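Long-range contacts in molybdenum cofactor biosynthesis protein (Pyrococcus furiosus, PDB 1XI8), which probably acts as a molybdopterin molybdotransferase of the MoeA family, inserting molybdenum into molybdopterin during synthesis of the molybdenum cofactor: residues P190-I195 and L260-G265; V338-V343 and D359-V364. All blocks are in the same frame, centred on the assembly; numbering follows the deposited sequence.

Contact 1 (P190-I195 and L260-G265); sequences PKVGII and LVLITG
Gly-193 and Ile-195 join Leu-260, Leu-262 and Thr-264 in a parallel ladder whose short strands 191-195 and 260-263 approach to 4.5 Å at their axes and cross at -19°. The ladder starts loosely, with a weak bond from Leu-260 N to Lys-191 O, and then tightens: Gly-193 N to Leu-260 O is 2.9 Å, Leu-262 N to Gly-193 O is 2.7 Å and Ile-195 N to Leu-262 O is 2.8 Å. The last two are almost straight, 174° at the hydrogen. Thr-264 N closes the series on Ile-195 O at 2.9 Å.

On one face of the sheet Val-192, Ile-194, Leu-260 and Leu-262 point the same way. Val-192 holds CG1 anti to its own nitrogen (chi1 180°), which sends that methyl across to the branch of Leu-262, 3.8 Å from CG and equally near CD1. Helices 219-229 and 307-326 cover this face, with Leu-223 against Ile-194 and Leu-262, and Leu-322 against Val-192. These strands lie side by side in the mainly parallel sheet of the probable molybdopterin-binding domain, with 191-196 between 233-239 and 260-263; the helices between them make the connections of an alpha/beta fold.

The other face carries Ile-195, Val-261 and Ile-263. Ile-195 straddles its neighbours with two branches: CD1 reaches back to Val-261 CG1 and CG2 meets Ile-263 CG1, both at 4.1 Å. Beta-branched residues suit such extended backbone and fill a buried interior with short, stiff side chains. Gly-193 offers only backbone on this face, and Val-261 CG1 lies 3.9 Å from Gly-193 O.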
loop_
_atom_site.group_PDB
_atom_site.type_symbol
_atom_site.label_atom_id
_atom_site.label_comp_id
_atom_site.label_asym_id
_atom_site.label_seq_id
_atom_site.Cartn_x
_atom_site.Cartn_y
_atom_site.Cartn_z
ATOM N N PRO A 190 9.195 -14.977 -5.553
ATOM C CA PRO A 190 10.617 -15.270 -5.376
ATOM C C PRO A 190 10.922 -15.469 -3.893
ATOM O O PRO A 190 10.401 -14.735 -3.056
ATOM C CB PRO A 190 11.329 -14.023 -5.921
ATOM C CG PRO A 190 10.294 -13.024 -6.173
ATOM C CD PRO A 190 8.968 -13.690 -6.233
ATOM N N LYS A 191 11.731 -16.473 -3.575
ATOM C CA LYS A 191 12.131 -16.699 -2.199
ATOM C C LYS A 191 13.390 -15.891 -1.929
ATOM O O LYS A 191 14.325 -15.921 -2.718
ATOM C CB LYS A 191 12.363 -18.184 -1.931
ATOM C CG LYS A 191 11.089 -18.999 -1.782
ATOM C CD LYS A 191 11.415 -20.485 -1.799
ATOM C CE LYS A 191 10.208 -21.370 -1.476
ATOM N NZ LYS A 191 10.714 -22.682 -0.955
ATOM N N VAL A 192 13.402 -15.163 -0.816
ATOM C CA VAL A 192 14.514 -14.279 -0.504
ATOM C C VAL A 192 15.186 -14.656 0.804
ATOM O O VAL A 192 14.644 -14.423 1.884
ATOM C CB VAL A 192 14.065 -12.795 -0.439
ATOM C CG1 VAL A 192 15.257 -11.880 -0.102
ATOM C CG2 VAL A 192 13.403 -12.375 -1.748
ATOM N N GLY A 193 16.374 -15.233 0.710
ATOM C CA GLY A 193 17.106 -15.619 1.907
ATOM C C GLY A 193 17.648 -14.416 2.645
ATOM O O GLY A 193 18.182 -13.493 2.036
ATOM N N ILE A 194 17.508 -14.424 3.962
ATOM C CA ILE A 194 18.035 -13.340 4.783
ATOM C C ILE A 194 19.033 -13.880 5.795
ATOM O O ILE A 194 18.671 -14.614 6.702
ATOM C CB ILE A 194 16.918 -12.562 5.508
ATOM C CG1 ILE A 194 15.910 -12.010 4.493
ATOM C CG2 ILE A 194 17.517 -11.431 6.313
ATOM C CD1 ILE A 194 14.607 -11.573 5.084
ATOM N N ILE A 195 20.298 -13.515 5.614
ATOM C CA ILE A 195 21.358 -13.924 6.515
ATOM C C ILE A 195 21.881 -12.699 7.234
ATOM O O ILE A 195 22.121 -11.670 6.601
ATOM C CB ILE A 195 22.533 -14.561 5.754
ATOM C CG1 ILE A 195 22.090 -15.827 5.016
ATOM C CG2 ILE A 195 23.700 -14.853 6.700
ATOM C CD1 ILE A 195 23.115 -16.324 4.020
ATOM N N LEU A 260 17.098 -15.233 -4.534
ATOM C CA LEU A 260 17.783 -14.011 -4.179
ATOM C C LEU A 260 18.196 -14.111 -2.716
ATOM O O LEU A 260 17.429 -14.600 -1.891
ATOM C CB LEU A 260 16.837 -12.838 -4.404
ATOM C CG LEU A 260 17.328 -11.440 -4.742
ATOM C CD1 LEU A 260 18.376 -11.458 -5.822
ATOM C CD2 LEU A 260 16.128 -10.618 -5.186
ATOM N N VAL A 261 19.409 -13.665 -2.397
ATOM C CA VAL A 261 19.912 -13.744 -1.040
ATOM C C VAL A 261 20.400 -12.390 -0.542
ATOM O O VAL A 261 21.122 -11.687 -1.245
ATOM C CB VAL A 261 21.060 -14.764 -0.922
ATOM C CG1 VAL A 261 21.555 -14.831 0.509
ATOM C CG2 VAL A 261 20.601 -16.126 -1.384
ATOM N N LEU A 262 19.997 -12.036 0.674
ATOM C CA LEU A 262 20.451 -10.821 1.325
ATOM C C LEU A 262 21.273 -11.179 2.547
ATOM O O LEU A 262 20.787 -11.831 3.468
ATOM C CB LEU A 262 19.263 -9.967 1.757
ATOM C CG LEU A 262 18.206 -9.650 0.707
ATOM C CD1 LEU A 262 17.074 -8.870 1.323
ATOM C CD2 LEU A 262 18.815 -8.870 -0.409
ATOM N N ILE A 263 22.528 -10.758 2.550
ATOM C CA ILE A 263 23.387 -10.922 3.721
ATOM C C ILE A 263 23.744 -9.548 4.274
ATOM O O ILE A 263 24.332 -8.727 3.587
ATOM C CB ILE A 263 24.665 -11.733 3.394
ATOM C CG1 ILE A 263 25.561 -11.855 4.626
ATOM C CG2 ILE A 263 25.433 -11.116 2.224
ATOM C CD1 ILE A 263 26.711 -12.834 4.455
ATOM N N THR A 264 23.367 -9.277 5.511
ATOM C CA THR A 264 23.710 -7.991 6.111
ATOM C C THR A 264 25.061 -8.088 6.759
ATOM O O THR A 264 25.646 -9.159 6.823
ATOM C CB THR A 264 22.713 -7.588 7.188
ATOM O OG1 THR A 264 22.726 -8.564 8.239
ATOM C CG2 THR A 264 21.325 -7.490 6.597
ATOM N N GLY A 265 25.565 -6.969 7.255
ATOM C CA GLY A 265 26.787 -6.999 8.046
ATOM C C GLY A 265 28.006 -6.853 7.177
ATOM O O GLY A 265 28.451 -5.725 6.964
#

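Contact 2 (V338-V343 and D359-V364); sequences VLEDDV and DGKAKV
Asp-341 and Lys-363 meet obliquely, the carboxylate lying beside the lysine chain. Lys-363 starts with CG anti to its backbone nitrogen and then bends at chi2 (70°), a turn that brings NZ back to the oxygen edge of the Asp-341 carboxylate. Lys-363 NZ lies 3.3 Å from Asp-341 OD1, which uses its syn lone pair in a salt bridge; a weaker bond reaches OD2. Asp-341 OD2 also receives a weak hydrogen bond from Val-364 N, 3.2 Å away, and the carboxylate thereby spans side chain and backbone of the opposing segment. Glu-340, extended beyond CG, crosses Lys-361 at about a right angle, with OE1 3.8 Å from Lys-361 CD, but its charged atoms do not touch the ammonium groups of either lysine.

Under these polar chains runs a short parallel pairing of strands 334-339 and 361-364. Val-338 N bonds Gly-360 O, Ala-362 N returns to Val-338 O, and Glu-340 N reaches Ala-362 O, each at 2.9 Å. Gly-360, with its positive phi, suits the turn leading into strand 361-364, and small Ala-362 lies beside Leu-339. Beyond the ladder, Val-364 turns CG2 to Val-343 CG2 at 3.7 Å and to Leu-339 CD2 at 4.3 Å. Val-353 of strand 350-358 and Tyr-392 extend this apolar patch, part of the mixed sheet in the MoeA C-terminal region.

The chemistry is therefore divided: valine, leucine and alanine make the apolar packing, while acidic and basic chains lie on the more solvent-exposed side. There Lys-363 would be expected to favour the charged form of Asp-341, and Lys-361 and Lys-363 together may do so for Glu-340, although the long bonds suggest a modest electrostatic grip.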
loop_
_atom_site.group_PDB
_atom_site.type_symbol
_atom_site.label_atom_id
_atom_site.label_comp_id
_atom_site.label_asym_id
_atom_site.label_seq_id
_atom_site.Cartn_x
_atom_site.Cartn_y
_atom_site.Cartn_z
ATOM N N VAL A 338 6.522 20.319 -2.617
ATOM C CA VAL A 338 7.269 21.523 -2.294
ATOM C C VAL A 338 8.065 21.248 -1.023
ATOM O O VAL A 338 7.511 20.786 -0.032
ATOM C CB VAL A 338 6.325 22.737 -2.071
ATOM C CG1 VAL A 338 7.077 23.921 -1.467
ATOM C CG2 VAL A 338 5.630 23.141 -3.380
ATOM N N LEU A 339 9.364 21.517 -1.045
ATOM C CA LEU A 339 10.193 21.278 0.129
ATOM C C LEU A 339 9.911 22.272 1.247
ATOM O O LEU A 339 9.820 23.476 1.010
ATOM C CB LEU A 339 11.662 21.346 -0.254
ATOM C CG LEU A 339 12.164 20.204 -1.130
ATOM C CD1 LEU A 339 13.597 20.458 -1.511
ATOM C CD2 LEU A 339 12.029 18.904 -0.372
ATOM N N GLU A 340 9.761 21.768 2.470
ATOM C CA GLU A 340 9.593 22.641 3.633
ATOM C C GLU A 340 10.962 23.056 4.152
ATOM O O GLU A 340 11.080 24.054 4.861
ATOM C CB GLU A 340 8.775 21.971 4.742
ATOM C CG GLU A 340 7.244 22.002 4.538
ATOM C CD GLU A 340 6.471 21.147 5.561
ATOM O OE1 GLU A 340 5.219 21.222 5.591
ATOM O OE2 GLU A 340 7.102 20.391 6.333
ATOM N N ASP A 341 11.997 22.300 3.787
ATOM C CA ASP A 341 13.364 22.589 4.237
ATOM C C ASP A 341 14.408 22.517 3.093
ATOM O O ASP A 341 14.086 22.109 1.956
ATOM C CB ASP A 341 13.753 21.630 5.374
ATOM C CG ASP A 341 12.676 21.524 6.458
ATOM O OD1 ASP A 341 12.349 22.561 7.098
ATOM O OD2 ASP A 341 12.158 20.399 6.674
ATOM N N ASP A 342 15.646 22.923 3.392
ATOM C CA ASP A 342 16.762 22.782 2.453
ATOM C C ASP A 342 17.244 21.326 2.435
ATOM O O ASP A 342 17.202 20.636 3.457
ATOM C CB ASP A 342 17.946 23.683 2.842
ATOM C CG ASP A 342 17.723 25.154 2.500
ATOM O OD1 ASP A 342 18.354 26.008 3.165
ATOM O OD2 ASP A 342 16.937 25.475 1.580
ATOM N N VAL A 343 17.701 20.853 1.282
ATOM C CA VAL A 343 18.239 19.496 1.196
ATOM C C VAL A 343 19.695 19.584 0.821
ATOM O O VAL A 343 20.030 19.713 -0.357
ATOM C CB VAL A 343 17.498 18.610 0.177
ATOM C CG1 VAL A 343 18.173 17.245 0.069
ATOM C CG2 VAL A 343 16.049 18.460 0.584
ATOM N N ASP A 359 -0.053 16.433 1.714
ATOM C CA ASP A 359 -0.711 17.593 1.096
ATOM C C ASP A 359 0.185 18.481 0.233
ATOM O O ASP A 359 0.293 19.688 0.474
ATOM C CB ASP A 359 -1.401 18.434 2.177
ATOM C CG ASP A 359 -2.508 17.672 2.883
ATOM O OD1 ASP A 359 -3.115 16.773 2.257
ATOM O OD2 ASP A 359 -2.776 17.972 4.067
ATOM N N GLY A 360 0.819 17.872 -0.768
ATOM C CA GLY A 360 1.648 18.595 -1.722
ATOM C C GLY A 360 2.965 19.049 -1.130
ATOM O O GLY A 360 3.777 19.651 -1.824
ATOM N N LYS A 361 3.181 18.758 0.152
ATOM C CA LYS A 361 4.371 19.233 0.860
ATOM C C LYS A 361 5.280 18.102 1.337
ATOM O O LYS A 361 4.804 17.030 1.711
ATOM C CB LYS A 361 3.959 20.075 2.070
ATOM C CG LYS A 361 3.123 21.323 1.753
ATOM C CD LYS A 361 2.495 21.871 3.043
ATOM C CE LYS A 361 2.055 23.328 2.926
ATOM N NZ LYS A 361 1.201 23.724 4.110
ATOM N N ALA A 362 6.586 18.351 1.329
ATOM C CA ALA A 362 7.557 17.390 1.853
ATOM C C ALA A 362 8.427 18.000 2.945
ATOM O O ALA A 362 9.118 19.003 2.729
ATOM C CB ALA A 362 8.431 16.815 0.737
ATOM N N LYS A 363 8.390 17.375 4.119
ATOM C CA LYS A 363 9.188 17.807 5.249
ATOM C C LYS A 363 10.427 16.918 5.378
ATOM O O LYS A 363 10.325 15.706 5.542
ATOM C CB LYS A 363 8.335 17.779 6.517
ATOM C CG LYS A 363 9.071 18.119 7.798
ATOM C CD LYS A 363 9.487 19.600 7.887
ATOM C CE LYS A 363 9.852 19.966 9.339
ATOM N NZ LYS A 363 10.508 21.305 9.468
ATOM N N VAL A 364 11.598 17.532 5.287
ATOM C CA VAL A 364 12.861 16.824 5.392
ATOM C C VAL A 364 13.166 16.385 6.826
ATOM O O VAL A 364 13.180 17.203 7.744
ATOM C CB VAL A 364 14.003 17.710 4.900
ATOM C CG1 VAL A 364 15.337 16.984 5.023
ATOM C CG2 VAL A 364 13.744 18.158 3.463
#

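How the contacts relate
Followed from the N terminus, the chain first enters contact 1 at 190-195, passes through helix 219-229, strand 233-239 and helix 244-257, and returns at 260-265 to close a long loop within the probable molybdopterin-binding domain. It then runs on through helix 307-326, which packs on contact 1, into the C-terminal region. There contact 2 closes a much shorter loop, from 338-343 to 359-364, with strand 350-358 between its ends. The two loops are in series, neither nesting nor crossing. Their centres are 34 Å apart on opposite sides of the chain's centre, and each contact ties together a separate sheet.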